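Local atomic coordinates of glycoside hydrolase, GH17 family (PDB entry 6FCG), a protein that probably hydrolyses internal beta-1,3 linkages of laminarin, as an endo-laminarinase of glycoside hydrolase family 17. Residues A[56-61]-A[68-73]; A[167-172]-A[239-244]; A[193-196]-A[200-203]; A[384-387]-A[391-394]. All blocks are in the same frame, centred on the assembly; numbering follows the deposited sequence.

Contact 1 of 4, residues A[56-61]-A[68-73]; sequences GYRKKS and IEELKE
The guanidinium of Arg58 lies flat against the side chain of Glu70 and turns its edge to Glu73. Glu70 CB sits 3.6 Å above the guanidinium plane, over its centre, and the Glu70 carboxylate is stacked with that plane at 29°. Arg58 NH2 and Glu70 OE2 are 4.1 Å apart, opposite charges in proximity without an N-H aimed at the oxygen; Glu70 OE1 is instead bonded to Ser67 N, just before the helix. Against Glu73 the planes are nearly coplanar, 8° apart, and both terminal nitrogens converge on one oxygen: Arg58 NH2 to Glu73 OE1 is 3.1 Å and Arg58 NH1 to Glu73 OE1 is 3.2 Å. Arg58 reaches the helix because its chain runs extended from CG to NE. Its NH1 also pairs with Asp74, and Glu73 OE1 is bonded to Gly398 N. Replaced by an alanine, this arginine would probably leave the carboxylates of Glu73 and Asp74 without their shared cation. Deeper in, Gly56 CA touches Leu71 CD2 at 4.2 Å. A salt bridge thus fastens the loop after strand 50-53 to helix 68-80, the first beta-alpha unit of a TIM-barrel fold.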
loop_
_atom_site.group_PDB
_atom_site.type_symbol
_atom_site.label_atom_id
_atom_site.label_comp_id
_atom_site.label_asym_id
_atom_site.label_seq_id
_atom_site.Cartn_x
_atom_site.Cartn_y
_atom_site.Cartn_z
ATOM N N GLY A 56 -23.712 32.153 7.167
ATOM C CA GLY A 56 -24.064 32.237 8.586
ATOM C C GLY A 56 -24.716 30.983 9.138
ATOM O O GLY A 56 -25.163 30.963 10.276
ATOM N N TYR A 57 -24.775 29.948 8.321
ATOM C CA TYR A 57 -25.321 28.660 8.709
ATOM C C TYR A 57 -24.455 28.073 9.797
ATOM O O TYR A 57 -23.222 28.155 9.724
ATOM C CB TYR A 57 -25.327 27.708 7.521
ATOM C CG TYR A 57 -26.264 28.078 6.394
ATOM C CD1 TYR A 57 -27.621 27.770 6.452
ATOM C CD2 TYR A 57 -25.796 28.724 5.255
ATOM C CE1 TYR A 57 -28.478 28.088 5.396
ATOM C CE2 TYR A 57 -26.645 29.054 4.214
ATOM C CZ TYR A 57 -27.979 28.740 4.289
ATOM O OH TYR A 57 -28.803 29.017 3.243
ATOM N N ARG A 58 -25.116 27.523 10.812
ATOM C CA ARG A 58 -24.457 26.982 12.033
ATOM C C ARG A 58 -24.596 25.481 12.221
ATOM O O ARG A 58 -23.973 24.934 13.101
ATOM C CB ARG A 58 -24.982 27.705 13.286
ATOM C CG ARG A 58 -24.451 29.122 13.438
ATOM C CD ARG A 58 -25.427 30.004 14.171
ATOM N NE ARG A 58 -25.045 31.422 14.075
ATOM C CZ ARG A 58 -24.965 32.303 15.066
ATOM N NH1 ARG A 58 -24.631 33.537 14.726
ATOM N NH2 ARG A 58 -25.211 32.006 16.336
ATOM N N LYS A 59 -25.374 24.821 11.361
ATOM C CA LYS A 59 -25.656 23.391 11.482
ATOM C C LYS A 59 -25.273 22.672 10.199
ATOM O O LYS A 59 -24.902 23.297 9.208
ATOM C CB LYS A 59 -27.139 23.164 11.757
ATOM C CG LYS A 59 -27.736 23.959 12.914
ATOM C CD LYS A 59 -27.707 23.206 14.228
ATOM C CE LYS A 59 -28.414 24.019 15.293
ATOM N NZ LYS A 59 -28.182 23.429 16.638
ATOM N N LYS A 60 -25.396 21.346 10.228
ATOM C CA LYS A 60 -24.947 20.483 9.139
ATOM C C LYS A 60 -25.893 20.426 7.925
ATOM O O LYS A 60 -25.656 19.656 6.995
ATOM C CB LYS A 60 -24.708 19.072 9.671
ATOM C CG LYS A 60 -23.659 18.962 10.772
ATOM C CD LYS A 60 -23.611 17.516 11.284
ATOM C CE LYS A 60 -22.795 17.351 12.559
ATOM N NZ LYS A 60 -21.363 17.110 12.231
ATOM N N SER A 61 -26.961 21.211 7.946
ATOM C CA SER A 61 -27.852 21.344 6.808
ATOM C C SER A 61 -28.332 22.794 6.697
ATOM O O SER A 61 -28.542 23.490 7.706
ATOM C CB SER A 61 -29.070 20.424 6.952
ATOM O OG SER A 61 -29.961 20.592 5.852
ATOM N N ILE A 68 -32.499 36.055 11.842
ATOM C CA ILE A 68 -32.034 37.433 11.730
ATOM C C ILE A 68 -31.191 37.836 12.955
ATOM O O ILE A 68 -30.166 38.485 12.782
ATOM C CB ILE A 68 -33.231 38.409 11.457
ATOM C CG1 ILE A 68 -33.717 38.232 10.007
ATOM C CG2 ILE A 68 -32.843 39.866 11.647
ATOM C CD1 ILE A 68 -35.218 38.267 9.854
ATOM N N GLU A 69 -31.603 37.417 14.154
ATOM C CA GLU A 69 -30.873 37.670 15.414
ATOM C C GLU A 69 -29.440 37.057 15.284
ATOM O O GLU A 69 -28.423 37.739 15.550
ATOM C CB GLU A 69 -31.742 37.135 16.697
ATOM C CG GLU A 69 -32.989 38.012 17.025
ATOM C CD GLU A 69 -34.319 37.573 16.373
ATOM O OE1 GLU A 69 -34.323 37.270 15.150
ATOM O OE2 GLU A 69 -35.382 37.595 17.073
ATOM N N GLU A 70 -29.355 35.816 14.801
ATOM C CA GLU A 70 -28.056 35.133 14.597
ATOM C C GLU A 70 -27.163 35.824 13.552
ATOM O O GLU A 70 -25.972 36.057 13.785
ATOM C CB GLU A 70 -28.258 33.660 14.256
ATOM C CG GLU A 70 -28.761 32.829 15.424
ATOM C CD GLU A 70 -29.183 31.397 15.052
ATOM O OE1 GLU A 70 -29.671 31.141 13.933
ATOM O OE2 GLU A 70 -29.026 30.499 15.901
ATOM N N LEU A 71 -27.758 36.218 12.442
ATOM C CA LEU A 71 -27.018 36.950 11.422
ATOM C C LEU A 71 -26.477 38.295 11.908
ATOM O O LEU A 71 -25.383 38.692 11.508
ATOM C CB LEU A 71 -27.868 37.140 10.172
ATOM C CG LEU A 71 -28.324 35.833 9.482
ATOM C CD1 LEU A 71 -29.417 36.146 8.469
ATOM C CD2 LEU A 71 -27.159 35.099 8.849
ATOM N N LYS A 72 -27.215 38.979 12.775
ATOM C CA LYS A 72 -26.757 40.246 13.331
ATOM C C LYS A 72 -25.532 40.072 14.210
ATOM O O LYS A 72 -24.611 40.877 14.147
ATOM C CB LYS A 72 -27.859 40.937 14.132
ATOM C CG LYS A 72 -28.946 41.542 13.271
ATOM C CD LYS A 72 -30.190 41.899 14.060
ATOM C CE LYS A 72 -30.020 43.186 14.844
ATOM N NZ LYS A 72 -31.359 43.626 15.322
ATOM N N GLU A 73 -25.516 39.007 14.999
ATOM C CA GLU A 73 -24.317 38.613 15.739
ATOM C C GLU A 73 -23.084 38.586 14.807
ATOM O O GLU A 73 -22.069 39.224 15.096
ATOM C CB GLU A 73 -24.516 37.258 16.421
ATOM C CG GLU A 73 -25.458 37.256 17.620
ATOM C CD GLU A 73 -25.735 35.869 18.208
ATOM O OE1 GLU A 73 -25.678 34.851 17.480
ATOM O OE2 GLU A 73 -25.988 35.780 19.432
#

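Contact 2 of 4, residues A[167-172]-A[239-244]; sequences GNEAMV and SVHTYP
His241 ND1 donates to Glu169 OE2 across 2.9 Å, and an N-H...O angle of 168° makes this bond almost straight. The acceptor lies in the imidazole plane and uses its anti lone pair, the one turned away from the other carboxylate oxygen. OE2 thus comes at the ring's edge, with the carboxylate plane turned 63° from the ring. Glu169 spans the gap with a chain extended beyond CG, and its CG passes 3.5 Å from His241 ND1. Asn168 occupies the neighbouring stretch of the same edge: its OD1 is 3.3 Å from His241 CE1 and in the ring plane, while its polar partner is Arg87. The trans first torsion of Asn168 (chi1 176°) brings OD1, the one amide atom near the ring, to that edge. Beyond CE1, His241 NE2 is bonded to Ser210 OG, so both ring nitrogens have partners and the ring's rotation is fixed. An alanine in place of Glu169 removes OE2, and the imidazole, held then through NE2, would probably be less firmly oriented. Both residues, and Asn168, also touch Glu305 at the end of strand 301-305. An Asn-Glu pair closing strand 161-168, facing a glutamate on the seventh strand, is consistent with the active-site signature of clan GH-A TIM barrels, to which family 17 belongs.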
loop_
_atom_site.group_PDB
_atom_site.type_symbol
_atom_site.label_atom_id
_atom_site.label_comp_id
_atom_site.label_asym_id
_atom_site.label_seq_id
_atom_site.Cartn_x
_atom_site.Cartn_y
_atom_site.Cartn_z
ATOM N N GLY A 167 -23.751 33.781 -11.438
ATOM C CA GLY A 167 -23.070 32.496 -11.333
ATOM C C GLY A 167 -21.899 32.433 -10.370
ATOM O O GLY A 167 -21.261 33.440 -10.047
ATOM N N ASN A 168 -21.662 31.233 -9.868
ATOM C CA ASN A 168 -20.516 30.958 -9.045
ATOM C C ASN A 168 -19.819 29.692 -9.513
ATOM O O ASN A 168 -20.267 28.553 -9.220
ATOM C CB ASN A 168 -20.899 30.795 -7.560
ATOM C CG ASN A 168 -19.690 30.406 -6.714
ATOM O OD1 ASN A 168 -18.789 31.196 -6.539
ATOM N ND2 ASN A 168 -19.663 29.199 -6.224
ATOM N N GLU A 169 -18.703 29.898 -10.195
ATOM C CA GLU A 169 -17.943 28.809 -10.803
ATOM C C GLU A 169 -18.825 28.054 -11.788
ATOM O O GLU A 169 -18.658 26.850 -12.011
ATOM C CB GLU A 169 -17.298 27.888 -9.744
ATOM C CG GLU A 169 -16.096 28.534 -9.076
ATOM C CD GLU A 169 -15.487 27.720 -7.938
ATOM O OE1 GLU A 169 -15.816 26.530 -7.859
ATOM O OE2 GLU A 169 -14.691 28.253 -7.122
ATOM N N ALA A 170 -19.740 28.782 -12.404
ATOM C CA ALA A 170 -20.725 28.153 -13.233
ATOM C C ALA A 170 -20.220 27.785 -14.626
ATOM O O ALA A 170 -20.912 27.072 -15.318
ATOM C CB ALA A 170 -21.971 29.040 -13.311
ATOM N N MET A 171 -19.062 28.298 -15.029
ATOM C CA MET A 171 -18.467 28.014 -16.345
ATOM C C MET A 171 -17.296 27.046 -16.292
ATOM O O MET A 171 -16.889 26.511 -17.319
ATOM C CB MET A 171 -17.966 29.306 -17.010
ATOM C CG MET A 171 -19.072 30.280 -17.368
ATOM S SD MET A 171 -18.498 31.821 -18.136
ATOM C CE MET A 171 -17.663 32.550 -16.738
ATOM N N VAL A 172 -16.771 26.787 -15.110
ATOM C CA VAL A 172 -15.599 25.917 -15.017
ATOM C C VAL A 172 -15.981 24.456 -15.359
ATOM O O VAL A 172 -16.951 23.916 -14.818
ATOM C CB VAL A 172 -14.914 26.036 -13.627
ATOM C CG1 VAL A 172 -15.607 25.193 -12.541
ATOM C CG2 VAL A 172 -13.451 25.664 -13.712
ATOM N N SER A 239 -14.614 38.851 -11.498
ATOM C CA SER A 239 -14.441 38.263 -10.169
ATOM C C SER A 239 -13.775 36.854 -10.334
ATOM O O SER A 239 -14.384 35.910 -10.825
ATOM C CB SER A 239 -15.787 38.180 -9.452
ATOM O OG SER A 239 -15.637 37.773 -8.115
ATOM N N VAL A 240 -12.522 36.751 -9.918
ATOM C CA VAL A 240 -11.651 35.644 -10.247
ATOM C C VAL A 240 -11.359 34.821 -9.017
ATOM O O VAL A 240 -10.993 35.380 -7.969
ATOM C CB VAL A 240 -10.324 36.174 -10.816
ATOM C CG1 VAL A 240 -9.305 35.066 -10.966
ATOM C CG2 VAL A 240 -10.585 36.835 -12.151
ATOM N N HIS A 241 -11.454 33.501 -9.156
ATOM C CA HIS A 241 -11.071 32.582 -8.065
ATOM C C HIS A 241 -9.734 31.892 -8.340
ATOM O O HIS A 241 -9.508 31.434 -9.458
ATOM C CB HIS A 241 -12.121 31.478 -7.853
ATOM C CG HIS A 241 -13.520 31.982 -7.650
ATOM N ND1 HIS A 241 -14.556 31.131 -7.330
ATOM C CD2 HIS A 241 -14.054 33.227 -7.697
ATOM C CE1 HIS A 241 -15.668 31.827 -7.201
ATOM N NE2 HIS A 241 -15.393 33.101 -7.422
ATOM N N THR A 242 -8.925 31.733 -7.283
ATOM C CA THR A 242 -7.684 30.965 -7.352
ATOM C C THR A 242 -7.445 30.253 -6.037
ATOM O O THR A 242 -7.605 30.858 -4.982
ATOM C CB THR A 242 -6.490 31.862 -7.708
ATOM O OG1 THR A 242 -5.281 31.115 -7.603
ATOM C CG2 THR A 242 -6.408 33.075 -6.791
ATOM N N TYR A 243 -7.051 28.975 -6.107
ATOM C CA TYR A 243 -6.953 28.116 -4.920
ATOM C C TYR A 243 -5.678 27.287 -4.834
ATOM O O TYR A 243 -5.685 26.085 -5.072
ATOM C CB TYR A 243 -8.189 27.209 -4.828
ATOM C CG TYR A 243 -9.342 27.803 -4.019
ATOM C CD1 TYR A 243 -9.325 27.753 -2.631
ATOM C CD2 TYR A 243 -10.433 28.413 -4.656
ATOM C CE1 TYR A 243 -10.359 28.288 -1.891
ATOM C CE2 TYR A 243 -11.480 28.961 -3.933
ATOM C CZ TYR A 243 -11.440 28.899 -2.552
ATOM O OH TYR A 243 -12.461 29.400 -1.795
ATOM N N PRO A 244 -4.560 27.936 -4.473
ATOM C CA PRO A 244 -3.319 27.199 -4.226
ATOM C C PRO A 244 -3.504 26.015 -3.259
ATOM O O PRO A 244 -2.919 24.959 -3.510
ATOM C CB PRO A 244 -2.366 28.262 -3.633
ATOM C CG PRO A 244 -2.978 29.573 -3.903
ATOM C CD PRO A 244 -4.330 29.398 -4.520
#

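Contact 3 of 4, residues A[193-196]-A[200-203]; sequences QALK and DLSK
Lys196 lies along the backbone of residues 201-203, and its conformation explains how. The chain leaves helix 182-197 with CG anti to the carbonyl carbon and then bends at chi3 (-30°). Along this path Lys196 CG packs 3.8 Å from Leu201 CB, and Lys196 CD comes to 3.4 Å from Ser202 O. The bend then carries NZ past the turn to its polar partners: a salt bridge with Asp236, a hydrogen bond to Leu205 O, and a weak bond back to Gln193 OE1. Gln193 is folded to match, its first two torsions both near -60°, and its NE2 in turn reaches Ala234 O and Asp236.

Leu195 and Leu201 make the apolar side of the contact. Leu195 CB is 4.0 Å from Leu201 CD1, and both side chains also rest on helix 143-156, Leu195 on Val151 and Leu201 on Ala154 and Gln155. Leu195 CD2 also passes 3.7 Å from Asp200 OD2. Lys203, by contrast, is extended beyond CG; its CG lies 3.8 Å from Lys196 O before the chain's end leads off.

Backbone bonds are modest. Leu195 O accepts weakly from Asp200 N at 3.0 Å and from Leu201 N at 3.4 Å, the helix end being followed directly by the turn. The chemistry is therefore divided: aliphatic contacts and two weak backbone bonds join the turn to its helix, whereas the ammonium of the buried Lys196 has its charge met by Asp236, which would probably favour its protonated form.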
loop_
_atom_site.group_PDB
_atom_site.type_symbol
_atom_site.label_atom_id
_atom_site.label_comp_id
_atom_site.label_asym_id
_atom_site.label_seq_id
_atom_site.Cartn_x
_atom_site.Cartn_y
_atom_site.Cartn_z
ATOM N N GLN A 193 -27.547 44.289 -17.433
ATOM C CA GLN A 193 -27.066 45.555 -18.011
ATOM C C GLN A 193 -28.178 46.340 -18.735
ATOM O O GLN A 193 -28.184 47.571 -18.692
ATOM C CB GLN A 193 -25.907 45.329 -18.987
ATOM C CG GLN A 193 -24.613 44.750 -18.410
ATOM C CD GLN A 193 -23.967 45.594 -17.329
ATOM O OE1 GLN A 193 -24.538 46.583 -16.891
ATOM N NE2 GLN A 193 -22.755 45.237 -16.931
ATOM N N ALA A 194 -29.109 45.615 -19.363
ATOM C CA ALA A 194 -30.291 46.204 -20.019
ATOM C C ALA A 194 -31.285 46.801 -19.011
ATOM O O ALA A 194 -31.796 47.901 -19.238
ATOM C CB ALA A 194 -31.000 45.182 -20.904
ATOM N N LEU A 195 -31.553 46.094 -17.908
ATOM C CA LEU A 195 -32.337 46.672 -16.803
ATOM C C LEU A 195 -31.720 47.951 -16.233
ATOM O O LEU A 195 -32.453 48.845 -15.832
ATOM C CB LEU A 195 -32.535 45.686 -15.668
ATOM C CG LEU A 195 -33.430 44.467 -15.910
ATOM C CD1 LEU A 195 -33.441 43.624 -14.618
ATOM C CD2 LEU A 195 -34.855 44.814 -16.348
ATOM N N LYS A 196 -30.391 48.039 -16.179
ATOM C CA LYS A 196 -29.749 49.278 -15.723
ATOM C C LYS A 196 -29.949 50.427 -16.716
ATOM O O LYS A 196 -30.283 51.555 -16.333
ATOM C CB LYS A 196 -28.260 49.092 -15.495
ATOM C CG LYS A 196 -27.894 48.094 -14.406
ATOM C CD LYS A 196 -26.436 48.185 -13.921
ATOM C CE LYS A 196 -25.449 48.670 -14.975
ATOM N NZ LYS A 196 -24.034 48.419 -14.616
ATOM N N ASP A 200 -34.484 50.431 -14.379
ATOM C CA ASP A 200 -35.001 49.551 -13.314
ATOM C C ASP A 200 -33.951 49.209 -12.229
ATOM O O ASP A 200 -34.300 48.721 -11.155
ATOM C CB ASP A 200 -35.572 48.242 -13.890
ATOM C CG ASP A 200 -36.878 48.437 -14.672
ATOM O OD1 ASP A 200 -37.489 49.530 -14.617
ATOM O OD2 ASP A 200 -37.306 47.464 -15.339
ATOM N N LEU A 201 -32.677 49.421 -12.539
ATOM C CA LEU A 201 -31.585 49.251 -11.575
ATOM C C LEU A 201 -30.690 50.452 -11.694
ATOM O O LEU A 201 -30.603 51.047 -12.770
ATOM C CB LEU A 201 -30.744 47.984 -11.880
ATOM C CG LEU A 201 -31.387 46.620 -11.632
ATOM C CD1 LEU A 201 -30.535 45.514 -12.208
ATOM C CD2 LEU A 201 -31.648 46.390 -10.149
ATOM N N SER A 202 -30.035 50.800 -10.594
ATOM C CA SER A 202 -29.113 51.912 -10.570
ATOM C C SER A 202 -28.032 51.741 -11.626
ATOM O O SER A 202 -27.533 50.670 -11.855
ATOM C CB SER A 202 -28.465 52.037 -9.192
ATOM O OG SER A 202 -27.202 52.662 -9.295
ATOM N N LYS A 203 -27.637 52.833 -12.250
ATOM C CA LYS A 203 -26.538 52.795 -13.221
ATOM C C LYS A 203 -25.181 52.504 -12.596
ATOM O O LYS A 203 -24.254 52.109 -13.315
ATOM C CB LYS A 203 -26.523 54.057 -14.074
ATOM C CG LYS A 203 -27.513 53.927 -15.208
ATOM C CD LYS A 203 -27.630 55.205 -15.993
ATOM C CE LYS A 203 -28.675 55.111 -17.108
ATOM N NZ LYS A 203 -28.684 56.438 -17.778
#

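Contact 4 of 4, residues A[384-387]-A[391-394]; sequences WDLV and VFEG
Phe392 points its ring back at the helix end it has just left, meeting both Leu386 and Val387. From CB, CG is set anti to the carbonyl carbon (chi1 -53°), which carries the ring toward the helix end; its CD2-CE2 side faces residues 386 and 387. CD2 comes first, 3.9 Å from Val387 CG2, a methyl lying at the ring's edge near its plane. CE2 follows, 3.9 Å from Leu386 CB, which approaches obliquely, and 4.1 Å from the same Val387 CG2. At the tip, CZ stands farther off, 4.4 Å from Leu386 CB. One face carries Val391 CG1, 4.2 Å above the ring centre. This packing belongs to the exit of the short helix 384-388, where the chain turns away toward strand 396-397. Val391 N reaches back five residues to Leu386 O, a 3.3 Å hydrogen bond with an N-H...O angle of 149°, which closes the turn at the C-terminal end of the helix, and this turn packs on helix 68-80 of the barrel. Beside the bond the two aliphatic tips meet, Leu386 CD2 lying 4.3 Å from Val391 CG2. The ring also meets Phe373 edge-to-face and touches Ile77 of helix 68-80, on which Val391 rests through Ala80.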
loop_
_atom_site.group_PDB
_atom_site.type_symbol
_atom_site.label_atom_id
_atom_site.label_comp_id
_atom_site.label_asym_id
_atom_site.label_seq_id
_atom_site.Cartn_x
_atom_site.Cartn_y
_atom_site.Cartn_z
ATOM N N TRP A 384 -6.017 35.870 16.564
ATOM C CA TRP A 384 -5.675 35.947 18.006
ATOM C C TRP A 384 -5.246 37.333 18.403
ATOM O O TRP A 384 -5.604 37.814 19.455
ATOM C CB TRP A 384 -4.513 35.017 18.340
ATOM C CG TRP A 384 -4.820 33.556 18.392
ATOM C CD1 TRP A 384 -5.996 32.930 18.061
ATOM C CD2 TRP A 384 -3.919 32.544 18.785
ATOM N NE1 TRP A 384 -5.863 31.586 18.235
ATOM C CE2 TRP A 384 -4.590 31.326 18.675
ATOM C CE3 TRP A 384 -2.589 32.550 19.219
ATOM C CZ2 TRP A 384 -3.972 30.108 18.976
ATOM C CZ3 TRP A 384 -1.986 31.358 19.536
ATOM C CH2 TRP A 384 -2.677 30.145 19.410
ATOM N N ASP A 385 -4.484 37.976 17.542
ATOM C CA ASP A 385 -3.970 39.293 17.830
ATOM C C ASP A 385 -5.123 40.279 18.064
ATOM O O ASP A 385 -5.093 41.056 19.012
ATOM C CB ASP A 385 -3.066 39.736 16.678
ATOM C CG ASP A 385 -2.074 40.795 17.081
ATOM O OD1 ASP A 385 -2.381 41.627 17.970
ATOM O OD2 ASP A 385 -0.986 40.815 16.462
ATOM N N LEU A 386 -6.141 40.224 17.214
ATOM C CA LEU A 386 -7.328 41.060 17.383
ATOM C C LEU A 386 -8.131 40.768 18.632
ATOM O O LEU A 386 -8.701 41.691 19.208
ATOM C CB LEU A 386 -8.271 40.935 16.195
ATOM C CG LEU A 386 -7.745 41.399 14.833
ATOM C CD1 LEU A 386 -8.855 41.380 13.773
ATOM C CD2 LEU A 386 -7.113 42.788 14.883
ATOM N N VAL A 387 -8.212 39.513 19.048
ATOM C CA VAL A 387 -8.880 39.208 20.314
ATOM C C VAL A 387 -8.171 39.932 21.470
ATOM O O VAL A 387 -8.823 40.539 22.317
ATOM C CB VAL A 387 -8.961 37.689 20.603
ATOM C CG1 VAL A 387 -9.525 37.398 21.997
ATOM C CG2 VAL A 387 -9.823 37.019 19.550
ATOM N N VAL A 391 -10.903 43.878 20.246
ATOM C CA VAL A 391 -11.780 44.193 19.119
ATOM C C VAL A 391 -13.168 43.530 19.212
ATOM O O VAL A 391 -14.154 44.128 18.787
ATOM C CB VAL A 391 -11.078 43.840 17.770
ATOM C CG1 VAL A 391 -12.014 43.940 16.562
ATOM C CG2 VAL A 391 -9.892 44.774 17.547
ATOM N N PHE A 392 -13.248 42.318 19.775
ATOM C CA PHE A 392 -14.518 41.591 19.868
ATOM C C PHE A 392 -15.125 41.625 21.248
ATOM O O PHE A 392 -16.038 40.883 21.547
ATOM C CB PHE A 392 -14.352 40.130 19.453
ATOM C CG PHE A 392 -13.717 39.955 18.119
ATOM C CD1 PHE A 392 -14.401 40.285 16.961
ATOM C CD2 PHE A 392 -12.422 39.495 18.008
ATOM C CE1 PHE A 392 -13.793 40.151 15.717
ATOM C CE2 PHE A 392 -11.811 39.360 16.764
ATOM C CZ PHE A 392 -12.494 39.692 15.625
ATOM N N GLU A 393 -14.643 42.495 22.107
ATOM C CA GLU A 393 -15.141 42.524 23.474
ATOM C C GLU A 393 -16.646 42.936 23.560
ATOM O O GLU A 393 -17.110 43.859 22.874
ATOM C CB GLU A 393 -14.154 43.344 24.274
ATOM C CG GLU A 393 -14.482 43.428 25.752
ATOM C CD GLU A 393 -13.406 42.886 26.653
ATOM O OE1 GLU A 393 -12.224 43.248 26.502
ATOM O OE2 GLU A 393 -13.777 42.116 27.549
ATOM N N GLY A 394 -17.420 42.167 24.325
ATOM C CA GLY A 394 -18.865 42.369 24.436
ATOM C C GLY A 394 -19.691 41.667 23.366
ATOM O O GLY A 394 -20.932 41.660 23.454
#

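From the N terminus, contact 1 comes first, closing the short loop between strand 50-53 and helix 68-80. Contact 2 spans a much longer excursion, bringing the ends of strands 161-168 and 238-241 together although strand 206-212 lies between them in the sheet. Contact 3 falls within that excursion, closing the turn that leads from helix 182-197 into strand 206-212, with nearest atoms about 12 Å from contact 2. Contact 4 follows in series and closes the turn after helix 384-388. No two contacts cross. Contacts 1 and 4 have nearest atoms about 8 Å apart: contact 1 includes the start of helix 68-80, and residues of contact 4 pack on its later part, joining late chain to early barrel.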